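Local structure of putative archaeal ammonia monooxygenase subunit B (Candidatus Nitrosocaldus yellowstonii, 4O65) at residues E17-T22 with Y125-Q130; T22-K27 with M144-E149; V59-G64 with P112-L117; A119-T124 with G150-K155. The protein binds copper through a cupredoxin domain and is probably part of the membrane monooxygenase that oxidises ammonia in this archaeon. One frame throughout, in Å; residues are numbered along the deposited sequence.

Contact 1. Residues E17-T22 with Y125-Q130. With CU (copper (II) ion), chain B.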
loop_
_atom_site.group_PDB
_atom_site.type_symbol
_atom_site.label_atom_id
_atom_site.label_comp_id
_atom_site.label_asym_id
_atom_site.label_seq_id
_atom_site.Cartn_x
_atom_site.Cartn_y
_atom_site.Cartn_z
ATOM N N GLU A 17 4.247 -1.105 13.674
ATOM C CA GLU A 17 4.034 -1.453 12.246
ATOM C C GLU A 17 4.107 -2.994 12.084
ATOM O O GLU A 17 5.022 -3.645 12.653
ATOM C CB GLU A 17 5.091 -0.762 11.450
ATOM C CG GLU A 17 4.997 -1.027 9.949
ATOM C CD GLU A 17 6.201 -0.475 9.237
ATOM O OE1 GLU A 17 6.033 0.347 8.321
ATOM O OE2 GLU A 17 7.338 -0.874 9.575
ATOM N N THR A 18 3.137 -3.611 11.347
ATOM C CA THR A 18 3.171 -5.051 11.165
ATOM C C THR A 18 2.902 -5.292 9.695
ATOM O O THR A 18 2.053 -4.596 9.155
ATOM C CB THR A 18 2.046 -5.758 11.951
ATOM O OG1 THR A 18 2.267 -5.530 13.344
ATOM C CG2 THR A 18 2.083 -7.240 11.649
ATOM N N PHE A 19 3.600 -6.262 9.094
ATOM C CA PHE A 19 3.378 -6.602 7.698
ATOM C C PHE A 19 2.779 -7.991 7.700
ATOM O O PHE A 19 3.273 -8.912 8.416
ATOM C CB PHE A 19 4.709 -6.642 6.935
ATOM C CG PHE A 19 5.345 -5.285 6.776
ATOM C CD1 PHE A 19 6.086 -4.727 7.816
ATOM C CD2 PHE A 19 5.190 -4.583 5.585
ATOM C CE1 PHE A 19 6.667 -3.473 7.673
ATOM C CE2 PHE A 19 5.761 -3.299 5.430
ATOM C CZ PHE A 19 6.510 -2.767 6.488
ATOM N N SER A 20 1.764 -8.201 6.850
ATOM C CA SER A 20 1.072 -9.525 6.881
ATOM C C SER A 20 1.886 -10.647 6.225
ATOM O O SER A 20 1.560 -11.823 6.397
ATOM C CB SER A 20 -0.290 -9.434 6.170
ATOM O OG SER A 20 -0.098 -9.044 4.796
ATOM N N ALA A 21 2.847 -10.307 5.376
ATOM C CA ALA A 21 3.613 -11.348 4.676
ATOM C C ALA A 21 4.951 -10.796 4.248
ATOM O O ALA A 21 5.085 -9.582 4.044
ATOM C CB ALA A 21 2.853 -11.782 3.392
ATOM N N THR A 22 5.913 -11.703 4.021
ATOM C CA THR A 22 7.183 -11.265 3.461
ATOM C C THR A 22 7.439 -11.912 2.098
ATOM O O THR A 22 8.457 -11.629 1.487
ATOM C CB THR A 22 8.363 -11.648 4.364
ATOM O OG1 THR A 22 8.336 -13.070 4.555
ATOM C CG2 THR A 22 8.291 -10.870 5.698
ATOM N N TYR A 125 11.808 -5.966 -2.206
ATOM C CA TYR A 125 11.483 -4.579 -1.828
ATOM C C TYR A 125 11.761 -4.386 -0.344
ATOM O O TYR A 125 11.446 -5.253 0.459
ATOM C CB TYR A 125 9.983 -4.255 -2.082
ATOM C CG TYR A 125 9.555 -4.416 -3.526
ATOM C CD1 TYR A 125 9.689 -3.339 -4.422
ATOM C CD2 TYR A 125 9.018 -5.624 -3.996
ATOM C CE1 TYR A 125 9.312 -3.463 -5.753
ATOM C CE2 TYR A 125 8.671 -5.754 -5.340
ATOM C CZ TYR A 125 8.803 -4.679 -6.196
ATOM O OH TYR A 125 8.467 -4.781 -7.530
ATOM N N HIS A 126 12.352 -3.262 0.031
ATOM C CA HIS A 126 12.440 -2.953 1.442
ATOM C C HIS A 126 11.353 -1.922 1.655
ATOM O O HIS A 126 11.433 -0.791 1.184
ATOM C CB HIS A 126 13.826 -2.403 1.804
ATOM C CG HIS A 126 14.152 -2.565 3.277
ATOM N ND1 HIS A 126 14.254 -1.503 4.150
ATOM C CD2 HIS A 126 14.355 -3.733 4.050
ATOM C CE1 HIS A 126 14.536 -1.988 5.395
ATOM N NE2 HIS A 126 14.571 -3.341 5.327
ATOM N N ALA A 127 10.244 -2.336 2.246
ATOM C CA ALA A 127 9.040 -1.507 2.288
ATOM C C ALA A 127 8.859 -0.883 3.658
ATOM O O ALA A 127 9.129 -1.550 4.682
ATOM C CB ALA A 127 7.828 -2.408 2.025
ATOM N N HIS A 128 8.323 0.346 3.660
ATOM C CA HIS A 128 8.094 1.112 4.896
ATOM C C HIS A 128 6.777 1.778 4.787
ATOM O O HIS A 128 6.401 2.321 3.719
ATOM C CB HIS A 128 9.084 2.273 5.021
ATOM C CG HIS A 128 10.541 1.868 5.051
ATOM N ND1 HIS A 128 11.332 2.043 6.162
ATOM C CD2 HIS A 128 11.403 1.412 4.014
ATOM C CE1 HIS A 128 12.616 1.646 5.869
ATOM N NE2 HIS A 128 12.653 1.278 4.560
ATOM N N THR A 129 6.081 1.854 5.909
ATOM C CA THR A 129 4.971 2.828 5.965
ATOM C C THR A 129 5.542 4.235 5.765
ATOM O O THR A 129 6.523 4.612 6.421
ATOM C CB THR A 129 4.282 2.798 7.347
ATOM O OG1 THR A 129 3.740 1.487 7.552
ATOM C CG2 THR A 129 3.131 3.805 7.373
ATOM N N GLN A 130 4.912 5.033 4.898
ATOM C CA GLN A 130 5.322 6.443 4.765
ATOM C C GLN A 130 4.190 7.368 5.184
ATOM O O GLN A 130 3.072 7.304 4.640
ATOM C CB GLN A 130 5.647 6.695 3.259
ATOM C CG GLN A 130 6.041 8.163 3.027
ATOM C CD GLN A 130 6.476 8.473 1.622
ATOM O OE1 GLN A 130 6.276 9.651 1.110
ATOM N NE2 GLN A 130 7.081 7.513 0.979
HETATM CU CU CU B . 14.109 0.301 3.621
HETATM O O HOH W 1 15.020 1.643 2.312
#

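Contact 2. Residues T22-K27 with M144-E149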
loop_
_atom_site.group_PDB
_atom_site.type_symbol
_atom_site.label_atom_id
_atom_site.label_comp_id
_atom_site.label_asym_id
_atom_site.label_seq_id
_atom_site.Cartn_x
_atom_site.Cartn_y
_atom_site.Cartn_z
ATOM N N THR A 22 5.913 -11.703 4.021
ATOM C CA THR A 22 7.183 -11.265 3.461
ATOM C C THR A 22 7.439 -11.912 2.098
ATOM O O THR A 22 8.457 -11.629 1.487
ATOM C CB THR A 22 8.363 -11.648 4.364
ATOM O OG1 THR A 22 8.336 -13.070 4.555
ATOM C CG2 THR A 22 8.291 -10.870 5.698
ATOM N N ARG A 23 6.522 -12.757 1.626
ATOM C CA ARG A 23 6.687 -13.357 0.295
ATOM C C ARG A 23 5.333 -13.301 -0.380
ATOM O O ARG A 23 4.347 -13.756 0.215
ATOM C CB ARG A 23 7.171 -14.846 0.397
ATOM C CG ARG A 23 8.530 -15.000 1.091
ATOM C CD ARG A 23 9.239 -16.309 0.727
ATOM N NE ARG A 23 9.430 -16.395 -0.738
ATOM C CZ ARG A 23 10.560 -16.101 -1.405
ATOM N NH1 ARG A 23 11.672 -15.714 -0.765
ATOM N NH2 ARG A 23 10.578 -16.197 -2.736
ATOM N N LEU A 24 5.289 -12.774 -1.601
ATOM C CA LEU A 24 4.021 -12.643 -2.318
ATOM C C LEU A 24 4.265 -13.021 -3.754
ATOM O O LEU A 24 5.411 -13.173 -4.151
ATOM C CB LEU A 24 3.602 -11.182 -2.283
ATOM C CG LEU A 24 3.305 -10.594 -0.885
ATOM C CD1 LEU A 24 2.966 -9.108 -1.112
ATOM C CD2 LEU A 24 2.113 -11.309 -0.320
ATOM N N ILE A 25 3.194 -13.099 -4.540
ATOM C CA ILE A 25 3.332 -13.181 -6.007
ATOM C C ILE A 25 2.669 -11.951 -6.620
ATOM O O ILE A 25 1.943 -11.201 -5.923
ATOM C CB ILE A 25 2.762 -14.499 -6.604
ATOM C CG1 ILE A 25 1.248 -14.522 -6.412
ATOM C CG2 ILE A 25 3.423 -15.709 -5.921
ATOM C CD1 ILE A 25 0.551 -15.801 -6.951
ATOM N N THR A 26 2.894 -11.707 -7.906
ATOM C CA THR A 26 2.269 -10.503 -8.523
ATOM C C THR A 26 0.789 -10.695 -8.764
ATOM O O THR A 26 0.298 -11.847 -8.788
ATOM C CB THR A 26 2.928 -10.161 -9.865
ATOM O OG1 THR A 26 2.788 -11.293 -10.721
ATOM C CG2 THR A 26 4.453 -9.884 -9.701
ATOM N N LYS A 27 0.063 -9.605 -8.990
ATOM C CA LYS A 27 -1.364 -9.698 -9.330
ATOM C C LYS A 27 -1.533 -10.532 -10.608
ATOM O O LYS A 27 -2.400 -11.427 -10.679
ATOM C CB LYS A 27 -1.962 -8.295 -9.568
ATOM C CG LYS A 27 -3.483 -8.338 -9.644
ATOM C CD LYS A 27 -4.153 -7.073 -10.215
ATOM C CE LYS A 27 -3.957 -5.786 -9.439
ATOM N NZ LYS A 27 -4.843 -4.732 -10.087
ATOM N N MET A 144 10.696 -3.492 6.112
ATOM C CA MET A 144 10.753 -4.949 6.112
ATOM C C MET A 144 10.966 -5.419 4.681
ATOM O O MET A 144 10.420 -4.823 3.743
ATOM C CB MET A 144 9.427 -5.453 6.641
ATOM C CG MET A 144 9.095 -6.777 6.076
ATOM S SD MET A 144 9.661 -7.738 7.449
ATOM C CE MET A 144 7.997 -8.111 7.917
ATOM N N SER A 145 11.828 -6.418 4.507
ATOM C CA SER A 145 12.097 -6.963 3.185
ATOM C C SER A 145 10.949 -7.867 2.705
ATOM O O SER A 145 10.508 -8.736 3.435
ATOM C CB SER A 145 13.461 -7.676 3.174
ATOM O OG SER A 145 13.715 -8.143 1.864
ATOM N N ILE A 146 10.406 -7.577 1.512
ATOM C CA ILE A 146 9.322 -8.392 0.946
ATOM C C ILE A 146 9.766 -8.844 -0.438
ATOM O O ILE A 146 10.120 -8.007 -1.289
ATOM C CB ILE A 146 8.016 -7.575 0.839
ATOM C CG1 ILE A 146 7.619 -7.075 2.257
ATOM C CG2 ILE A 146 6.914 -8.426 0.172
ATOM C CD1 ILE A 146 6.402 -6.160 2.256
ATOM N N VAL A 147 9.700 -10.137 -0.673
ATOM C CA VAL A 147 10.073 -10.685 -2.017
ATOM C C VAL A 147 8.778 -10.960 -2.785
ATOM O O VAL A 147 7.914 -11.678 -2.285
ATOM C CB VAL A 147 10.877 -11.984 -1.888
ATOM C CG1 VAL A 147 11.287 -12.520 -3.267
ATOM C CG2 VAL A 147 12.134 -11.733 -1.049
ATOM N N VAL A 148 8.697 -10.433 -3.993
ATOM C CA VAL A 148 7.530 -10.683 -4.871
ATOM C C VAL A 148 8.019 -11.498 -6.070
ATOM O O VAL A 148 8.958 -11.087 -6.775
ATOM C CB VAL A 148 6.884 -9.386 -5.356
ATOM C CG1 VAL A 148 5.636 -9.715 -6.210
ATOM C CG2 VAL A 148 6.505 -8.447 -4.162
ATOM N N GLU A 149 7.380 -12.637 -6.301
ATOM C CA GLU A 149 7.734 -13.469 -7.468
ATOM C C GLU A 149 6.625 -13.462 -8.495
ATOM O O GLU A 149 5.472 -13.147 -8.204
ATOM C CB GLU A 149 7.976 -14.905 -7.034
ATOM C CG GLU A 149 9.054 -15.010 -5.984
ATOM C CD GLU A 149 9.312 -16.448 -5.621
ATOM O OE1 GLU A 149 8.467 -17.086 -4.955
ATOM O OE2 GLU A 149 10.368 -16.945 -6.015
HETATM O O HOH W 2 6.679 -15.716 -3.499
#

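Contact 3. Residues V59-G64 with P112-L117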
loop_
_atom_site.group_PDB
_atom_site.type_symbol
_atom_site.label_atom_id
_atom_site.label_comp_id
_atom_site.label_asym_id
_atom_site.label_seq_id
_atom_site.Cartn_x
_atom_site.Cartn_y
_atom_site.Cartn_z
ATOM N N VAL A 59 -1.581 -9.933 -2.156
ATOM C CA VAL A 59 -2.030 -8.857 -1.275
ATOM C C VAL A 59 -1.187 -8.779 -0.005
ATOM O O VAL A 59 -0.926 -9.785 0.657
ATOM C CB VAL A 59 -3.526 -9.004 -0.942
ATOM C CG1 VAL A 59 -3.953 -8.060 0.184
ATOM C CG2 VAL A 59 -4.341 -8.773 -2.207
ATOM N N LEU A 60 -0.807 -7.553 0.310
ATOM C CA LEU A 60 -0.096 -7.181 1.565
ATOM C C LEU A 60 -0.973 -6.299 2.395
ATOM O O LEU A 60 -1.498 -5.277 1.880
ATOM C CB LEU A 60 1.185 -6.360 1.174
ATOM C CG LEU A 60 1.966 -5.827 2.413
ATOM C CD1 LEU A 60 2.573 -6.991 3.226
ATOM C CD2 LEU A 60 3.089 -4.942 1.826
ATOM N N ILE A 61 -1.075 -6.618 3.696
ATOM C CA ILE A 61 -1.651 -5.719 4.679
ATOM C C ILE A 61 -0.546 -5.182 5.601
ATOM O O ILE A 61 0.261 -5.956 6.147
ATOM C CB ILE A 61 -2.700 -6.477 5.550
ATOM C CG1 ILE A 61 -3.884 -6.973 4.662
ATOM C CG2 ILE A 61 -3.230 -5.534 6.654
ATOM C CD1 ILE A 61 -4.897 -7.829 5.465
ATOM N N VAL A 62 -0.549 -3.856 5.793
ATOM C CA VAL A 62 0.385 -3.250 6.736
ATOM C C VAL A 62 -0.498 -2.537 7.741
ATOM O O VAL A 62 -1.367 -1.713 7.344
ATOM C CB VAL A 62 1.329 -2.207 6.038
ATOM C CG1 VAL A 62 2.356 -1.670 7.090
ATOM C CG2 VAL A 62 1.996 -2.836 4.814
ATOM N N THR A 63 -0.245 -2.778 9.022
ATOM C CA THR A 63 -1.031 -2.087 10.034
ATOM C C THR A 63 -0.098 -1.421 11.034
ATOM O O THR A 63 1.082 -1.795 11.112
ATOM C CB THR A 63 -1.988 -3.035 10.806
ATOM O OG1 THR A 63 -1.233 -4.169 11.306
ATOM C CG2 THR A 63 -3.107 -3.579 9.852
ATOM N N GLY A 64 -0.630 -0.446 11.768
ATOM C CA GLY A 64 0.173 0.234 12.824
ATOM C C GLY A 64 -0.637 1.330 13.473
ATOM O O GLY A 64 -1.876 1.354 13.346
ATOM N N PRO A 112 -5.166 4.573 14.516
ATOM C CA PRO A 112 -4.768 3.265 13.931
ATOM C C PRO A 112 -4.867 3.341 12.435
ATOM O O PRO A 112 -5.741 4.073 11.892
ATOM C CB PRO A 112 -5.811 2.245 14.496
ATOM C CG PRO A 112 -6.880 3.082 15.120
ATOM C CD PRO A 112 -6.346 4.477 15.409
ATOM N N TYR A 113 -3.964 2.646 11.731
ATOM C CA TYR A 113 -4.054 2.658 10.243
ATOM C C TYR A 113 -3.955 1.242 9.700
ATOM O O TYR A 113 -3.389 0.336 10.358
ATOM C CB TYR A 113 -2.947 3.573 9.633
ATOM C CG TYR A 113 -1.551 2.988 9.690
ATOM C CD1 TYR A 113 -1.055 2.208 8.634
ATOM C CD2 TYR A 113 -0.676 3.326 10.747
ATOM C CE1 TYR A 113 0.244 1.644 8.701
ATOM C CE2 TYR A 113 0.606 2.821 10.801
ATOM C CZ TYR A 113 1.070 2.012 9.770
ATOM O OH TYR A 113 2.337 1.531 9.868
ATOM N N LYS A 114 -4.455 1.079 8.478
ATOM C CA LYS A 114 -4.356 -0.190 7.763
ATOM C C LYS A 114 -4.240 0.142 6.275
ATOM O O LYS A 114 -5.081 0.883 5.696
ATOM C CB LYS A 114 -5.551 -1.096 8.033
ATOM C CG LYS A 114 -5.577 -2.333 7.080
ATOM C CD LYS A 114 -6.543 -3.357 7.678
ATOM C CE LYS A 114 -6.847 -4.528 6.728
ATOM N NZ LYS A 114 -7.678 -5.635 7.366
ATOM N N LEU A 115 -3.180 -0.369 5.662
ATOM C CA LEU A 115 -2.962 -0.214 4.232
ATOM C C LEU A 115 -3.056 -1.605 3.611
ATOM O O LEU A 115 -2.504 -2.597 4.154
ATOM C CB LEU A 115 -1.547 0.290 3.955
ATOM C CG LEU A 115 -1.052 1.413 4.870
ATOM C CD1 LEU A 115 0.346 1.798 4.416
ATOM C CD2 LEU A 115 -2.019 2.564 4.733
ATOM N N CYS A 116 -3.790 -1.680 2.504
ATOM C CA CYS A 116 -3.947 -2.953 1.807
ATOM C C CYS A 116 -3.498 -2.670 0.374
ATOM O O CYS A 116 -4.052 -1.756 -0.241
ATOM C CB CYS A 116 -5.384 -3.387 1.786
ATOM S SG CYS A 116 -5.491 -5.131 1.201
ATOM N N LEU A 117 -2.537 -3.452 -0.125
ATOM C CA LEU A 117 -1.905 -3.221 -1.455
ATOM C C LEU A 117 -1.773 -4.517 -2.224
ATOM O O LEU A 117 -1.732 -5.592 -1.628
ATOM C CB LEU A 117 -0.464 -2.654 -1.311
ATOM C CG LEU A 117 -0.376 -1.308 -0.567
ATOM C CD1 LEU A 117 0.097 -1.569 0.850
ATOM C CD2 LEU A 117 0.567 -0.374 -1.304
#

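Contact 4. Residues A119-T124 with G150-K155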
loop_
_atom_site.group_PDB
_atom_site.type_symbol
_atom_site.label_atom_id
_atom_site.label_comp_id
_atom_site.label_asym_id
_atom_site.label_seq_id
_atom_site.Cartn_x
_atom_site.Cartn_y
_atom_site.Cartn_z
ATOM N N ALA A 119 0.763 -6.345 -4.907
ATOM C CA ALA A 119 2.076 -6.319 -5.574
ATOM C C ALA A 119 1.877 -6.481 -7.070
ATOM O O ALA A 119 1.262 -7.478 -7.528
ATOM C CB ALA A 119 2.928 -7.482 -5.064
ATOM N N LEU A 120 2.436 -5.556 -7.855
ATOM C CA LEU A 120 2.276 -5.636 -9.342
ATOM C C LEU A 120 3.472 -6.236 -10.080
ATOM O O LEU A 120 3.316 -6.912 -11.145
ATOM C CB LEU A 120 1.979 -4.236 -9.905
ATOM C CG LEU A 120 0.766 -3.503 -9.376
ATOM C CD1 LEU A 120 0.646 -2.122 -10.035
ATOM C CD2 LEU A 120 -0.504 -4.316 -9.638
ATOM N N GLU A 121 4.681 -6.036 -9.549
ATOM C CA GLU A 121 5.874 -6.407 -10.314
ATOM C C GLU A 121 6.855 -7.151 -9.449
ATOM O O GLU A 121 6.972 -6.851 -8.209
ATOM C CB GLU A 121 6.529 -5.127 -10.936
ATOM C CG GLU A 121 5.525 -4.184 -11.585
ATOM C CD GLU A 121 4.857 -4.773 -12.833
ATOM O OE1 GLU A 121 5.391 -5.751 -13.382
ATOM O OE2 GLU A 121 3.804 -4.245 -13.267
ATOM N N PRO A 122 7.548 -8.131 -10.039
ATOM C CA PRO A 122 8.449 -8.958 -9.272
ATOM C C PRO A 122 9.667 -8.141 -8.780
ATOM O O PRO A 122 10.042 -7.134 -9.413
ATOM C CB PRO A 122 8.860 -10.059 -10.268
ATOM C CG PRO A 122 8.856 -9.360 -11.551
ATOM C CD PRO A 122 7.593 -8.503 -11.477
ATOM N N GLY A 123 10.204 -8.552 -7.640
ATOM C CA GLY A 123 11.379 -7.908 -7.105
ATOM C C GLY A 123 11.481 -8.118 -5.609
ATOM O O GLY A 123 10.613 -8.729 -4.985
ATOM N N THR A 124 12.558 -7.585 -5.054
ATOM C CA THR A 124 12.796 -7.662 -3.611
ATOM C C THR A 124 12.723 -6.238 -3.138
ATOM O O THR A 124 13.432 -5.370 -3.651
ATOM C CB THR A 124 14.158 -8.303 -3.290
ATOM O OG1 THR A 124 14.067 -9.708 -3.513
ATOM C CG2 THR A 124 14.512 -8.062 -1.810
ATOM N N GLY A 150 6.964 -13.845 -9.712
ATOM C CA GLY A 150 5.900 -14.023 -10.707
ATOM C C GLY A 150 5.944 -13.064 -11.866
ATOM O O GLY A 150 6.784 -12.143 -11.920
ATOM N N GLU A 151 5.036 -13.268 -12.814
ATOM C CA GLU A 151 5.138 -12.488 -14.052
ATOM C C GLU A 151 4.765 -11.037 -13.807
ATOM O O GLU A 151 3.925 -10.703 -12.922
ATOM C CB GLU A 151 4.332 -13.124 -15.182
ATOM C CG GLU A 151 2.854 -13.027 -14.976
ATOM C CD GLU A 151 2.075 -13.839 -16.011
ATOM O OE1 GLU A 151 2.670 -14.648 -16.760
ATOM O OE2 GLU A 151 0.855 -13.658 -16.062
ATOM N N PRO A 152 5.392 -10.131 -14.568
ATOM C CA PRO A 152 5.058 -8.711 -14.459
ATOM C C PRO A 152 3.592 -8.474 -14.772
ATOM O O PRO A 152 3.050 -9.108 -15.675
ATOM C CB PRO A 152 5.952 -8.054 -15.551
ATOM C CG PRO A 152 7.089 -8.994 -15.649
ATOM C CD PRO A 152 6.505 -10.384 -15.517
ATOM N N THR A 153 2.943 -7.563 -14.069
ATOM C CA THR A 153 1.544 -7.238 -14.323
ATOM C C THR A 153 1.531 -6.113 -15.384
ATOM O O THR A 153 2.149 -5.035 -15.203
ATOM C CB THR A 153 0.819 -6.780 -13.050
ATOM O OG1 THR A 153 1.034 -7.778 -12.050
ATOM C CG2 THR A 153 -0.697 -6.589 -13.271
ATOM N N GLU A 154 0.779 -6.346 -16.439
ATOM C CA GLU A 154 0.652 -5.360 -17.521
ATOM C C GLU A 154 -0.193 -4.159 -17.104
ATOM O O GLU A 154 -1.037 -4.209 -16.166
ATOM C CB GLU A 154 0.020 -6.044 -18.747
ATOM C CG GLU A 154 -1.478 -6.310 -18.517
ATOM C CD GLU A 154 -2.144 -7.209 -19.560
ATOM O OE1 GLU A 154 -3.190 -6.805 -20.106
ATOM O OE2 GLU A 154 -1.649 -8.323 -19.840
ATOM N N LYS A 155 0.085 -3.019 -17.714
ATOM C CA LYS A 155 -0.746 -1.835 -17.471
ATOM C C LYS A 155 -1.383 -1.459 -18.815
ATOM O O LYS A 155 -0.816 -1.789 -19.838
ATOM C CB LYS A 155 0.120 -0.655 -16.998
ATOM C CG LYS A 155 0.744 -0.882 -15.607
ATOM C CD LYS A 155 1.678 0.254 -15.182
ATOM C CE LYS A 155 2.054 0.147 -13.702
ATOM N NZ LYS A 155 2.619 -1.181 -13.357
#

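Contact 1. Residues E17-T22 with Y125-Q130
Polar contact is concentrated on one carboxylate oxygen: Glu17 OE1 takes two donors from the same residue, the backbone N of Thr129 at 2.8 Å and its hydroxyl OG1 at 2.7 Å. The amide comes nearly along the C-O axis of Glu17, while the hydroxyl meets the anti lone pair of OE1, on the side away from OE2. Glu17 reaches this far because its chain is extended, CG lying anti to the backbone N (chi1 -180°); it slides past the Thr129 side chain in the opposite direction. Thr129 OG1 has a further partner in Tyr113 OH. Packing is the work of Phe19. CE2 of its ring lies 4.1 Å from Ala127 CB, the carbonyl O of Ala127 approaches CZ obliquely, at 3.4 Å, and His128 CA sits at the ring edge. Metal bonding belongs to 125-130 alone: copper is held by His126 ND1 at 1.9 Å, His128 NE2 at 2.0 Å and a water at 2.1 Å. A hydrogen bond from His128 ND1 to Gly141 O fixes the turn of that imidazole. The carboxylate grips the strand one residue beyond His128, across the interface between the two sheets of a cupredoxin beta-sandwich, with the copper site on the strand's far side.

Contact 2. Residues T22-K27 with M144-E149
Thr22 O receives the amide of Val147 at 2.9 Å, the first rung of a parallel beta ladder that adds strand 23-25 to the edge of a mixed cupredoxin sheet. Leu24 N to Val147 O, Glu149 N to Leu24 O and Thr26 N to Glu149 O continue it, the last bond less straight (134° at the hydrogen). The buried face is that of Leu24 and Val148. Here Leu24 CD1 lies 4.2 Å from Ile146 CG2, the Thr26 and Val148 side chains cross at about a right angle, CG2 of the first 3.7 Å from CG1 of the second, and Trp91 packs against Leu24, Ile146 and Val148. Thr26 OG1 turns instead to Glu151 O and caps the helix that follows. The opposite face is looser and faces solvent, Arg23 and Glu149 being exposed. Arg23 bends at chi3 (58°), which lays one face of its guanidinium over Val147 CB, near the rim of the group. At the guanidinium edge, with the planes 85° apart, the carboxylate straddles a single nitrogen, Arg23 NH2 being 3.2 Å from Glu149 OE1 with OE2 little farther. A water donates both to that OE1, at 2.7 Å, and to Leu24 O, at 2.9 Å.

Contact 3. Residues V59-G64 with P112-L117
The phenol ring of Tyr113 lies flat against the backbone of the neighbouring strand, with Gly64 N 3.5 Å above its plane and over its centre, and Thr63 C over the rim of the same face. On the CD2-CE2 side the ring presses close to the glycine, Tyr113 CE2 standing 3.3 Å from Gly64 CA. The ring can fold over in this way because chi1 of 74° sets CG between the backbone N and the carbonyl carbon, and Gly64 has no side chain in its path. The ring end points to the second sheet, where Ile78 packs on it. The segments lie on the two central strands, 59-68 and 110-119, of the four-stranded antiparallel sheet of the cupredoxin sandwich, flanked by strands 12-19 and 91-97. Three hydrogen-bonded pairs join them: Leu60 with Leu117, Val62 with Leu115, and Gly64 with Tyr113. The Val62 pair is short in both directions, Val62 N to Leu115 O and Leu115 N to Val62 O each being 2.8 Å, whereas Gly64 N to Tyr113 O stretches to 3.2 Å. Val62, Leu115, Leu60 and Leu117 face the sandwich interior, where Phe19, Phe93 and Ile78 are among their neighbours. On the outer face Lys114 runs fully extended, its CE 3.8 Å from Ile61 CG2 and its CG 3.9 Å from Thr63 CG2, lying alongside the threonine and across the isoleucine. Cys116 SG, anti to its own N (chi1 -169°), meets Val59 CG1 at 3.5 Å and is tied by a disulfide to Cys51.

Contact 4. Residues A119-T124 with G150-K155
Glu121 reaches back over Pro152 and Thr153 with a bent side chain. From CB the chain leaves with CG beside the backbone N, then folds at chi2 (-67°), and this brings the carboxylate over the 150-155 loop. CD stands 3.6 Å from Thr153 N, and the two oxygens meet different groups. OE1 rests 3.2 Å from Pro152 CA and takes a weak hydrogen bond from Thr153 N; OE2 lies 2.7 Å from Thr153 O and forms a salt bridge with Lys155 NZ at 3.3 Å. Lys155 curls at its last torsion to bring NZ there, and NZ also bonds Asn89 O. Thr153 N divides its hydrogen between Leu120 O, at 3.0 Å, and the weaker OE1 bond; the hydroxyl OG1 of Thr153 reaches the same Leu120 carbonyl at 2.6 Å, in its plane on a lone pair. Pro122 packs nearby, CB 3.4 Å from Gly150 O and CD near Pro152 CG. The contact joins the turn between strands 110-119 and 123-133 to the loop leaving strand 137-149. Thr153 OG1 meets Ala28 N at the start of helix 27-35 and its side chain touches Leu43 of helix 40-47, so the loop lies between the sandwich and the two helices.

Contact 1 is buried; contacts 2, 3 and 4 are partly buried, with contact 3 nearest the centre of the chain and contacts 2 and 4 farther out. Contact 3 is a ladder within the four-stranded sheet, and contact 2 a ladder at the edge of the other; contact 1 spans the two sheets through side chains, and contact 4 is loop against loop. Accordingly, backbone bonds dominate contacts 2 and 3. Salt bridges occur in contacts 2 and 4, copper in contact 1. Strand 137-149 pairs with 123-133, linking contacts 1 and 2, while contacts 2 and 4 are joined by the bond of Thr26 to Glu151 and by the backbone pairing of Val148 with Gly123.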